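Local atomic coordinates of putative aminooxidase (Propionibacterium acnes, PDB entry 2BA9), a protein that binds FAD and isomerises polyunsaturated fatty acids, producing conjugated linoleic acid, on a flavin-containing amine oxidoreductase fold. Residues R8-G13 against R245-L250; Q279-D284 against W368-H373; H309-Y314 against Y328-H333. One frame throughout, in Å; residues are numbered along the deposited sequence.

From the N terminus, the strand of residues 8-13 runs straight to the adenosine half of FAD; contact 1 closes a loop of more than 230 residues by pairing it with 245-250 in the parallel nucleotide-binding sheet. Only after that loop is shut does the chain enter 279-284, which contact 2 joins to 368-373 beside the flavin, in a separate mixed sheet. Contact 3, 309-314 with 328-333, is a hairpin nested inside the loop of contact 2, and its second strand lies next to 279-284, with Gln280 O close to Arg331 N. The centres of contacts 1 and 2 lie about 27 Å apart, and FAD spans from one to the other.

Contact 1. Residues R8-G13 against R245-L250; sequences RIAIIG and RESDVL. With FAD (flavin-adenine dinucleotide), chain D.
Arg8 grips Asp248 side-on, NE to OD2 and NH2 to OD1 (3.0 Å each), one nitrogen to each carboxylate oxygen, OD2 in the guanidinium plane and OD1 tilted from it. The two planes stand 67° apart, and the guanidinium meets both oxygens from above the carboxylate plane. OD2 is held twice, because Arg8 N also reaches it at 2.9 Å on its anti lone pair, in a nearly straight bond. A bend at chi3 (-68°) turns the guanidinium back over the 246-248 backbone, where NH2 makes a longer salt bridge to Glu246 OE2 (3.3 Å). The carbonyl O of Arg8 accepts from two successive amides, Asp248 N and Val249 N. Beyond this, Ile9 lies alongside Val249, CG1 to CB 4.0 Å, on one face of the sheet. Ala10 donates its N-H to Val249 O and places its methyl on the other face, near Ser247 OG and Leu250 CD1. Ile12 extends CG1 to Leu250 CD1 (3.8 Å), while its CG2 meets the adenine at C2A. Gly13, just past the strand, brings CA to 3.3 Å from O4B of the FAD ribose. Parallel pairing leading into a glycine-rich turn at the adenosine is characteristic of the Rossmann-type FAD-binding fold.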
# COMPACT_ATOMS: atom_id res chain seq x y z
N ARG A 8 20.32 16.12 -13.65
CA ARG A 8 20.63 15.42 -12.42
C ARG A 8 19.35 15.30 -11.64
O ARG A 8 18.78 16.29 -11.22
CB ARG A 8 21.64 16.21 -11.59
CG ARG A 8 22.99 16.33 -12.23
CD ARG A 8 23.79 17.45 -11.58
NE ARG A 8 23.21 18.76 -11.87
CZ ARG A 8 23.48 19.87 -11.19
NH1 ARG A 8 24.34 19.86 -10.18
NH2 ARG A 8 22.90 21.02 -11.53
N ILE A 9 18.91 14.06 -11.45
CA ILE A 9 17.62 13.78 -10.84
C ILE A 9 17.84 13.11 -9.49
O ILE A 9 18.55 12.11 -9.39
CB ILE A 9 16.77 12.89 -11.74
CG1 ILE A 9 16.53 13.58 -13.10
CG2 ILE A 9 15.47 12.54 -11.05
CD1 ILE A 9 16.06 12.65 -14.20
N ALA A 10 17.23 13.68 -8.45
CA ALA A 10 17.32 13.13 -7.09
C ALA A 10 15.99 12.47 -6.78
O ALA A 10 14.95 13.13 -6.80
CB ALA A 10 17.63 14.23 -6.09
N ILE A 11 16.03 11.17 -6.54
CA ILE A 11 14.85 10.40 -6.15
C ILE A 11 14.88 10.18 -4.64
O ILE A 11 15.83 9.57 -4.12
CB ILE A 11 14.79 9.04 -6.91
CG1 ILE A 11 14.62 9.28 -8.43
CG2 ILE A 11 13.65 8.18 -6.37
CD1 ILE A 11 15.28 8.23 -9.34
N ILE A 12 13.86 10.67 -3.93
CA ILE A 12 13.82 10.42 -2.46
C ILE A 12 12.94 9.21 -2.13
O ILE A 12 11.78 9.16 -2.55
CB ILE A 12 13.32 11.70 -1.68
CG1 ILE A 12 14.00 12.95 -2.20
CG2 ILE A 12 13.61 11.50 -0.22
CD1 ILE A 12 15.54 13.06 -1.92
N GLY A 13 13.52 8.27 -1.38
CA GLY A 13 12.87 7.01 -1.02
C GLY A 13 13.33 5.88 -1.94
O GLY A 13 13.23 6.01 -3.16
N ARG A 245 24.29 18.90 -1.58
CA ARG A 245 24.52 18.81 -3.03
C ARG A 245 23.37 19.32 -3.87
O ARG A 245 22.22 19.35 -3.43
CB ARG A 245 24.83 17.38 -3.43
CG ARG A 245 26.24 16.96 -3.10
CD ARG A 245 26.41 15.48 -3.30
NE ARG A 245 27.59 15.00 -2.59
CZ ARG A 245 27.78 13.74 -2.20
NH1 ARG A 245 26.88 12.80 -2.44
NH2 ARG A 245 28.90 13.44 -1.54
N GLU A 246 23.71 19.69 -5.10
CA GLU A 246 22.79 20.32 -6.02
C GLU A 246 22.32 19.33 -7.07
O GLU A 246 23.13 18.59 -7.65
CB GLU A 246 23.48 21.50 -6.70
CG GLU A 246 22.57 22.40 -7.51
CD GLU A 246 23.37 23.42 -8.29
OE1 GLU A 246 24.26 24.05 -7.69
OE2 GLU A 246 23.12 23.57 -9.50
N SER A 247 21.01 19.31 -7.31
CA SER A 247 20.42 18.59 -8.42
C SER A 247 19.54 19.52 -9.26
O SER A 247 19.29 20.68 -8.88
CB SER A 247 19.60 17.41 -7.91
OG SER A 247 20.37 16.62 -7.02
N ASP A 248 19.11 19.02 -10.41
CA ASP A 248 18.27 19.78 -11.33
C ASP A 248 16.80 19.50 -11.08
O ASP A 248 15.97 20.39 -11.18
CB ASP A 248 18.61 19.42 -12.77
CG ASP A 248 20.01 19.83 -13.15
OD1 ASP A 248 20.33 21.02 -12.98
OD2 ASP A 248 20.79 18.99 -13.61
N VAL A 249 16.50 18.24 -10.76
CA VAL A 249 15.13 17.77 -10.60
C VAL A 249 14.99 16.94 -9.31
O VAL A 249 15.90 16.20 -8.92
CB VAL A 249 14.69 16.95 -11.82
CG1 VAL A 249 13.23 16.56 -11.74
CG2 VAL A 249 14.97 17.71 -13.09
N LEU A 250 13.84 17.10 -8.65
CA LEU A 250 13.50 16.35 -7.45
C LEU A 250 12.27 15.48 -7.68
O LEU A 250 11.25 15.96 -8.17
CB LEU A 250 13.20 17.33 -6.31
CG LEU A 250 12.96 16.72 -4.92
CD1 LEU A 250 14.18 15.94 -4.46
CD2 LEU A 250 12.59 17.83 -3.92
PA FAD D . 7.29 2.67 0.98
O1A FAD D . 7.16 1.20 0.66
O2A FAD D . 6.79 3.12 2.33
O5B FAD D . 8.84 3.06 0.91
C5B FAD D . 9.17 4.42 1.12
C4B FAD D . 10.67 4.57 1.26
O4B FAD D . 10.98 5.93 1.43
C3B FAD D . 11.21 3.79 2.47
O3B FAD D . 12.26 2.95 2.06
C2B FAD D . 11.64 4.87 3.42
O2B FAD D . 12.69 4.46 4.31
C1B FAD D . 11.94 6.04 2.46
N9A FAD D . 11.87 7.32 3.17
C8A FAD D . 10.83 7.81 3.94
N7A FAD D . 11.19 9.03 4.44
C5A FAD D . 12.44 9.32 4.00
C6A FAD D . 13.31 10.42 4.21
N6A FAD D . 12.78 11.60 4.65
N1A FAD D . 14.54 10.42 3.57
C2A FAD D . 14.96 9.35 2.80
N3A FAD D . 14.10 8.27 2.61
C4A FAD D . 12.88 8.25 3.21
N1 FAD D . 1.08 -4.02 -1.36
C2 FAD D . 0.56 -4.84 -2.34
O2 FAD D . 0.69 -4.53 -3.53
N3 FAD D . -0.13 -5.98 -1.99
C4 FAD D . -0.27 -6.32 -0.66
O4 FAD D . -0.88 -7.37 -0.38
C4X FAD D . 0.27 -5.50 0.34
N5 FAD D . 0.13 -5.80 1.68
C5X FAD D . 0.79 -5.09 2.66
C6 FAD D . 0.75 -5.50 3.99
C7 FAD D . 1.46 -4.80 4.96
C7M FAD D . 1.40 -5.28 6.38
C8 FAD D . 2.20 -3.67 4.60
C8M FAD D . 2.97 -2.88 5.60
C9 FAD D . 2.23 -3.27 3.27
C9A FAD D . 1.52 -3.96 2.28
N10 FAD D . 1.53 -3.56 0.94
C10 FAD D . 0.96 -4.36 -0.03
C1' FAD D . 1.82 -2.14 0.56
C2' FAD D . 3.19 -1.99 -0.09
O2' FAD D . 4.20 -2.65 0.66
C3' FAD D . 3.47 -0.50 -0.21
O3' FAD D . 2.36 0.14 -0.84
C4' FAD D . 4.75 -0.26 -0.99
O4' FAD D . 5.90 -0.65 -0.24
C5' FAD D . 4.81 1.22 -1.37
O5' FAD D . 6.10 1.55 -1.81
P FAD D . 6.61 3.09 -1.73
O1P FAD D . 8.04 3.19 -2.21
O2P FAD D . 5.67 3.91 -2.55
O3P FAD D . 6.56 3.51 -0.19

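Contact 2. Residues Q279-D284 against W368-H373; sequences QQYMVD and WYYFPH. With FAD (flavin-adenine dinucleotide), chain D.
Tyr281 and Tyr370 lie side by side on the flavin-facing side of an antiparallel pair at the edge of the mixed sheet of this amine oxidase-like fold. Both rings swing out with CG anti to the backbone N and point the same way. Their planes meet obliquely at 45°, with Tyr281 CD2 over the centre of the Tyr370 ring. Their hydroxyls are bound outside the pair, Tyr281 OH to Ala167 O and Tyr370 OH to Phe168 O, which holds the outer end of each ring. Tyr370 turns its edge to the dimethylbenzene part of the flavin, CE1 to C9 at 3.3 Å. Tyr281 CE2 and Val283 CG2 both touch the methyl C7M, at 3.5 and 3.6 Å.

The other methyl, C8M, sits over one face of the Trp368 indole, offset toward the rim and 3.3 Å from CD1. Val283 CG2 comes to the edge of that indole near NE1, whose hydrogen bond goes to Met58 O. Two short backbone bonds, Gln279 N to Tyr370 O and Trp368 N to Tyr281 O, hold the register; the return bond from Tyr370 N to Gln279 O is weak.

At the far end Gln279 CG, beside its backbone N, packs against Phe371 CB, and the bend at chi2 (-68°) carries the amide toward His373. Its OE1 accepts from Asn332 ND2 and also lies in the ring plane of His373, near CE1. The imidazole is folded back over the Phe371 ring, with Phe371 CE2 above its rim, and its rotation is fixed by a nearly straight bond lying in the imidazole plane, from His373 ND1 to Phe371 O at 2.7 Å.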
# COMPACT_ATOMS: atom_id res chain seq x y z
N GLN A 279 -2.93 5.68 7.75
CA GLN A 279 -3.37 4.59 8.60
C GLN A 279 -2.22 4.14 9.48
O GLN A 279 -1.06 4.06 9.05
CB GLN A 279 -3.87 3.41 7.76
CG GLN A 279 -4.98 3.77 6.81
CD GLN A 279 -6.26 4.12 7.53
OE1 GLN A 279 -6.55 5.30 7.77
NE2 GLN A 279 -7.04 3.11 7.88
N GLN A 280 -2.55 3.84 10.73
CA GLN A 280 -1.63 3.20 11.66
C GLN A 280 -1.87 1.67 11.69
O GLN A 280 -2.68 1.17 12.49
CB GLN A 280 -1.81 3.82 13.04
CG GLN A 280 -1.48 5.31 13.12
CD GLN A 280 -1.68 5.87 14.52
OE1 GLN A 280 -1.20 5.31 15.51
NE2 GLN A 280 -2.38 6.99 14.61
N TYR A 281 -1.14 0.96 10.83
CA TYR A 281 -1.32 -0.49 10.59
C TYR A 281 -0.21 -1.30 11.26
O TYR A 281 0.97 -1.16 10.90
CB TYR A 281 -1.31 -0.74 9.08
CG TYR A 281 -1.78 -2.09 8.56
CD1 TYR A 281 -2.78 -2.81 9.22
CD2 TYR A 281 -1.27 -2.59 7.36
CE1 TYR A 281 -3.24 -4.04 8.70
CE2 TYR A 281 -1.71 -3.80 6.84
CZ TYR A 281 -2.70 -4.53 7.52
OH TYR A 281 -3.16 -5.72 6.99
N MET A 282 -0.59 -2.13 12.24
CA MET A 282 0.38 -2.81 13.10
C MET A 282 0.45 -4.30 12.82
O MET A 282 -0.55 -5.01 12.82
CB MET A 282 0.06 -2.58 14.57
CG MET A 282 1.10 -3.17 15.52
SD MET A 282 1.05 -2.46 17.18
CE MET A 282 0.17 -3.74 18.07
N VAL A 283 1.67 -4.75 12.59
CA VAL A 283 1.96 -6.15 12.33
C VAL A 283 2.77 -6.66 13.50
O VAL A 283 3.68 -5.99 13.98
CB VAL A 283 2.75 -6.33 11.04
CG1 VAL A 283 3.00 -7.82 10.74
CG2 VAL A 283 2.04 -5.64 9.88
N ASP A 284 2.42 -7.85 13.97
CA ASP A 284 3.18 -8.55 14.99
C ASP A 284 3.54 -9.90 14.43
O ASP A 284 2.67 -10.63 13.97
CB ASP A 284 2.36 -8.72 16.26
CG ASP A 284 2.19 -7.45 17.03
OD1 ASP A 284 2.87 -7.31 18.06
OD2 ASP A 284 1.36 -6.61 16.62
N TRP A 368 3.20 0.65 10.83
CA TRP A 368 3.65 1.23 9.56
C TRP A 368 2.91 2.52 9.26
O TRP A 368 1.73 2.67 9.57
CB TRP A 368 3.34 0.26 8.43
CG TRP A 368 4.05 -1.03 8.44
CD1 TRP A 368 3.53 -2.24 8.77
CD2 TRP A 368 5.41 -1.27 8.05
NE1 TRP A 368 4.48 -3.22 8.60
CE2 TRP A 368 5.64 -2.65 8.16
CE3 TRP A 368 6.45 -0.44 7.60
CZ2 TRP A 368 6.87 -3.23 7.85
CZ3 TRP A 368 7.68 -1.02 7.30
CH2 TRP A 368 7.88 -2.40 7.42
N TYR A 369 3.61 3.46 8.63
CA TYR A 369 2.98 4.61 7.98
C TYR A 369 2.36 4.03 6.72
O TYR A 369 3.06 3.59 5.79
CB TYR A 369 3.98 5.69 7.64
CG TYR A 369 3.42 6.85 6.86
CD1 TYR A 369 2.93 7.98 7.49
CD2 TYR A 369 3.41 6.82 5.46
CE1 TYR A 369 2.43 9.07 6.75
CE2 TYR A 369 2.91 7.89 4.72
CZ TYR A 369 2.42 9.00 5.38
OH TYR A 369 1.94 10.04 4.63
N TYR A 370 1.03 4.02 6.71
CA TYR A 370 0.29 3.20 5.78
C TYR A 370 -0.79 4.02 5.11
O TYR A 370 -1.36 4.93 5.71
CB TYR A 370 -0.34 2.02 6.53
CG TYR A 370 -0.67 0.84 5.64
CD1 TYR A 370 0.34 0.08 5.07
CD2 TYR A 370 -1.99 0.49 5.38
CE1 TYR A 370 0.04 -1.00 4.25
CE2 TYR A 370 -2.29 -0.59 4.56
CZ TYR A 370 -1.26 -1.34 4.00
OH TYR A 370 -1.53 -2.40 3.20
N PHE A 371 -1.04 3.66 3.86
CA PHE A 371 -2.11 4.21 3.05
C PHE A 371 -2.35 5.71 3.21
O PHE A 371 -3.40 6.11 3.72
CB PHE A 371 -3.41 3.43 3.30
CG PHE A 371 -4.56 3.84 2.40
CD1 PHE A 371 -4.35 4.16 1.05
CD2 PHE A 371 -5.85 3.93 2.90
CE1 PHE A 371 -5.40 4.51 0.21
CE2 PHE A 371 -6.91 4.32 2.07
CZ PHE A 371 -6.68 4.60 0.72
N PRO A 372 -1.39 6.54 2.77
CA PRO A 372 -1.71 7.96 2.76
C PRO A 372 -2.83 8.22 1.77
O PRO A 372 -2.84 7.67 0.66
CB PRO A 372 -0.42 8.63 2.27
CG PRO A 372 0.31 7.53 1.51
CD PRO A 372 -0.02 6.28 2.27
N HIS A 373 -3.79 9.04 2.17
CA HIS A 373 -4.90 9.39 1.32
C HIS A 373 -5.55 10.68 1.84
O HIS A 373 -5.11 11.23 2.85
CB HIS A 373 -5.91 8.24 1.27
CG HIS A 373 -6.54 7.92 2.59
ND1 HIS A 373 -5.89 7.20 3.58
CD2 HIS A 373 -7.79 8.16 3.06
CE1 HIS A 373 -6.70 7.04 4.61
NE2 HIS A 373 -7.85 7.61 4.32
PA FAD D . 7.29 2.67 0.98
O1A FAD D . 7.16 1.20 0.66
O2A FAD D . 6.79 3.12 2.33
O5B FAD D . 8.84 3.06 0.91
C5B FAD D . 9.17 4.42 1.12
C4B FAD D . 10.67 4.57 1.26
O4B FAD D . 10.98 5.93 1.43
C3B FAD D . 11.21 3.79 2.47
O3B FAD D . 12.26 2.95 2.06
C2B FAD D . 11.64 4.87 3.42
O2B FAD D . 12.69 4.46 4.31
C1B FAD D . 11.94 6.04 2.46
N9A FAD D . 11.87 7.32 3.17
C8A FAD D . 10.83 7.81 3.94
N7A FAD D . 11.19 9.03 4.44
C5A FAD D . 12.44 9.32 4.00
C6A FAD D . 13.31 10.42 4.21
N6A FAD D . 12.78 11.60 4.65
N1A FAD D . 14.54 10.42 3.57
C2A FAD D . 14.96 9.35 2.80
N3A FAD D . 14.10 8.27 2.61
C4A FAD D . 12.88 8.25 3.21
N1 FAD D . 1.08 -4.02 -1.36
C2 FAD D . 0.56 -4.84 -2.34
O2 FAD D . 0.69 -4.53 -3.53
N3 FAD D . -0.13 -5.98 -1.99
C4 FAD D . -0.27 -6.32 -0.66
O4 FAD D . -0.88 -7.37 -0.38
C4X FAD D . 0.27 -5.50 0.34
N5 FAD D . 0.13 -5.80 1.68
C5X FAD D . 0.79 -5.09 2.66
C6 FAD D . 0.75 -5.50 3.99
C7 FAD D . 1.46 -4.80 4.96
C7M FAD D . 1.40 -5.28 6.38
C8 FAD D . 2.20 -3.67 4.60
C8M FAD D . 2.97 -2.88 5.60
C9 FAD D . 2.23 -3.27 3.27
C9A FAD D . 1.52 -3.96 2.28
N10 FAD D . 1.53 -3.56 0.94
C10 FAD D . 0.96 -4.36 -0.03
C1' FAD D . 1.82 -2.14 0.56
C2' FAD D . 3.19 -1.99 -0.09
O2' FAD D . 4.20 -2.65 0.66
C3' FAD D . 3.47 -0.50 -0.21
O3' FAD D . 2.36 0.14 -0.84
C4' FAD D . 4.75 -0.26 -0.99
O4' FAD D . 5.90 -0.65 -0.24
C5' FAD D . 4.81 1.22 -1.37
O5' FAD D . 6.10 1.55 -1.81
P FAD D . 6.61 3.09 -1.73
O1P FAD D . 8.04 3.19 -2.21
O2P FAD D . 5.67 3.91 -2.55
O3P FAD D . 6.56 3.51 -0.19

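Contact 3. Residues H309-Y314 against Y328-H333; sequences HVMVYY and YLLRNH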
# COMPACT_ATOMS: atom_id res chain seq x y z
N HIS A 309 -8.60 -4.65 17.08
CA HIS A 309 -8.62 -6.11 17.10
C HIS A 309 -7.92 -6.69 15.89
O HIS A 309 -7.79 -6.03 14.88
CB HIS A 309 -10.05 -6.64 17.25
CG HIS A 309 -10.56 -6.58 18.65
ND1 HIS A 309 -10.19 -7.49 19.61
CD2 HIS A 309 -11.36 -5.68 19.28
CE1 HIS A 309 -10.76 -7.18 20.76
NE2 HIS A 309 -11.46 -6.08 20.59
N VAL A 310 -7.45 -7.92 16.01
CA VAL A 310 -6.86 -8.63 14.88
C VAL A 310 -7.92 -8.93 13.82
O VAL A 310 -8.93 -9.57 14.12
CB VAL A 310 -6.22 -9.97 15.31
CG1 VAL A 310 -5.76 -10.77 14.08
CG2 VAL A 310 -5.06 -9.74 16.28
N MET A 311 -7.66 -8.49 12.59
CA MET A 311 -8.59 -8.66 11.48
C MET A 311 -8.24 -9.86 10.59
O MET A 311 -9.08 -10.35 9.86
CB MET A 311 -8.61 -7.40 10.64
CG MET A 311 -8.89 -6.15 11.44
SD MET A 311 -8.98 -4.72 10.36
CE MET A 311 -7.25 -4.43 10.03
N VAL A 312 -6.99 -10.29 10.66
CA VAL A 312 -6.49 -11.37 9.83
C VAL A 312 -5.14 -11.80 10.37
O VAL A 312 -4.44 -11.01 11.01
CB VAL A 312 -6.36 -10.96 8.34
CG1 VAL A 312 -5.45 -9.75 8.20
CG2 VAL A 312 -5.84 -12.12 7.48
N TYR A 313 -4.80 -13.07 10.16
CA TYR A 313 -3.46 -13.55 10.44
C TYR A 313 -2.98 -14.41 9.30
O TYR A 313 -3.78 -15.03 8.61
CB TYR A 313 -3.37 -14.28 11.78
CG TYR A 313 -4.30 -15.45 11.95
CD1 TYR A 313 -3.99 -16.70 11.44
CD2 TYR A 313 -5.49 -15.30 12.66
CE1 TYR A 313 -4.86 -17.77 11.61
CE2 TYR A 313 -6.36 -16.36 12.83
CZ TYR A 313 -6.04 -17.60 12.31
OH TYR A 313 -6.93 -18.66 12.49
N TYR A 314 -1.67 -14.42 9.11
CA TYR A 314 -1.03 -15.07 7.97
C TYR A 314 -0.26 -16.34 8.34
O TYR A 314 0.71 -16.29 9.09
CB TYR A 314 -0.11 -14.05 7.31
CG TYR A 314 0.70 -14.52 6.13
CD1 TYR A 314 0.21 -15.44 5.22
CD2 TYR A 314 1.96 -14.00 5.91
CE1 TYR A 314 0.97 -15.86 4.13
CE2 TYR A 314 2.72 -14.39 4.85
CZ TYR A 314 2.23 -15.33 3.96
OH TYR A 314 3.01 -15.69 2.90
N TYR A 328 -2.45 -8.81 12.09
CA TYR A 328 -2.73 -7.50 11.49
C TYR A 328 -3.91 -6.82 12.18
O TYR A 328 -4.99 -7.40 12.25
CB TYR A 328 -3.01 -7.68 9.99
CG TYR A 328 -1.88 -8.41 9.28
CD1 TYR A 328 -0.88 -7.72 8.60
CD2 TYR A 328 -1.80 -9.80 9.33
CE1 TYR A 328 0.16 -8.39 7.99
CE2 TYR A 328 -0.77 -10.48 8.72
CZ TYR A 328 0.22 -9.76 8.04
OH TYR A 328 1.24 -10.44 7.44
N LEU A 329 -3.69 -5.62 12.69
CA LEU A 329 -4.76 -4.80 13.28
C LEU A 329 -4.56 -3.34 12.91
O LEU A 329 -3.45 -2.92 12.52
CB LEU A 329 -4.78 -4.93 14.82
CG LEU A 329 -3.51 -4.54 15.60
CD1 LEU A 329 -3.38 -3.05 15.83
CD2 LEU A 329 -3.40 -5.28 16.94
N LEU A 330 -5.63 -2.57 13.04
CA LEU A 330 -5.57 -1.14 12.75
C LEU A 330 -5.79 -0.31 14.02
O LEU A 330 -6.64 -0.65 14.86
CB LEU A 330 -6.62 -0.75 11.71
CG LEU A 330 -6.18 -0.75 10.26
CD1 LEU A 330 -7.41 -0.57 9.40
CD2 LEU A 330 -5.14 0.34 10.01
N ARG A 331 -5.04 0.78 14.13
CA ARG A 331 -5.03 1.60 15.33
C ARG A 331 -5.81 2.90 15.22
O ARG A 331 -5.98 3.60 16.21
CB ARG A 331 -3.58 1.92 15.74
CG ARG A 331 -2.83 0.67 16.20
CD ARG A 331 -1.39 0.93 16.62
NE ARG A 331 -1.22 2.19 17.32
CZ ARG A 331 -0.05 2.68 17.72
NH1 ARG A 331 1.06 1.99 17.53
NH2 ARG A 331 -0.01 3.85 18.34
N ASN A 332 -6.33 3.22 14.04
CA ASN A 332 -7.00 4.51 13.83
C ASN A 332 -8.26 4.41 12.98
O ASN A 332 -8.42 3.49 12.18
CB ASN A 332 -6.03 5.49 13.18
CG ASN A 332 -5.75 5.13 11.73
OD1 ASN A 332 -5.12 4.10 11.44
ND2 ASN A 332 -6.29 5.92 10.81
N HIS A 333 -9.14 5.39 13.17
CA HIS A 333 -10.35 5.57 12.36
C HIS A 333 -10.82 7.01 12.64
O HIS A 333 -10.66 7.52 13.76
CB HIS A 333 -11.40 4.53 12.79
CG HIS A 333 -12.67 4.55 12.00
ND1 HIS A 333 -13.68 5.47 12.24
CD2 HIS A 333 -13.13 3.74 11.02
CE1 HIS A 333 -14.69 5.24 11.43
NE2 HIS A 333 -14.39 4.19 10.68
O HOH W 1 -8.01 -3.68 13.80
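The two strands of this beta hairpin run antiparallel at 156°, with their axes 4.8 Å apart at the closest, and are joined by one firm backbone bond, Met311 N to Tyr328 O (2.9 Å), and a weak one from Tyr328 N to Val312 O. The firm bond is almost linear and meets the carbonyl nearly end-on; Val310 CA adds a C-H contact to the same oxygen.

Tyr328 carries most of the side-chain contact. Its CG is anti to the carbonyl carbon (chi1 -55°), which sends the ring along the neighbouring strand instead of across it. One ring edge follows the backbone there: Val312 O lies in the ring plane 3.4 Å from CD2, and Tyr314 CB is 3.9 Å from CE2. Val312 CG1 packs on Tyr328 CB at 3.7 Å. Tyr314 and Tyr328 point the same way, side by side, but their hydroxyls are engaged apart, with Arg316 and Thr326 respectively. Tyr328 also touches FAD and Val283 of the adjoining strand, so the hairpin contributes directly to the cofactor pocket.

Toward the start of the first strand, Met311 bends at chi3 (-77°) and hooks its methyl toward the second strand, CE to Leu330 CG at 3.8 Å. Leu329 lies against helix 341-355 through Cys344 and Val348, and its CB comes close to His309 O. There the strands part, and one water bridges the opening, donating to His309 O at 2.6 Å and accepting from Leu330 N at 2.7 Å.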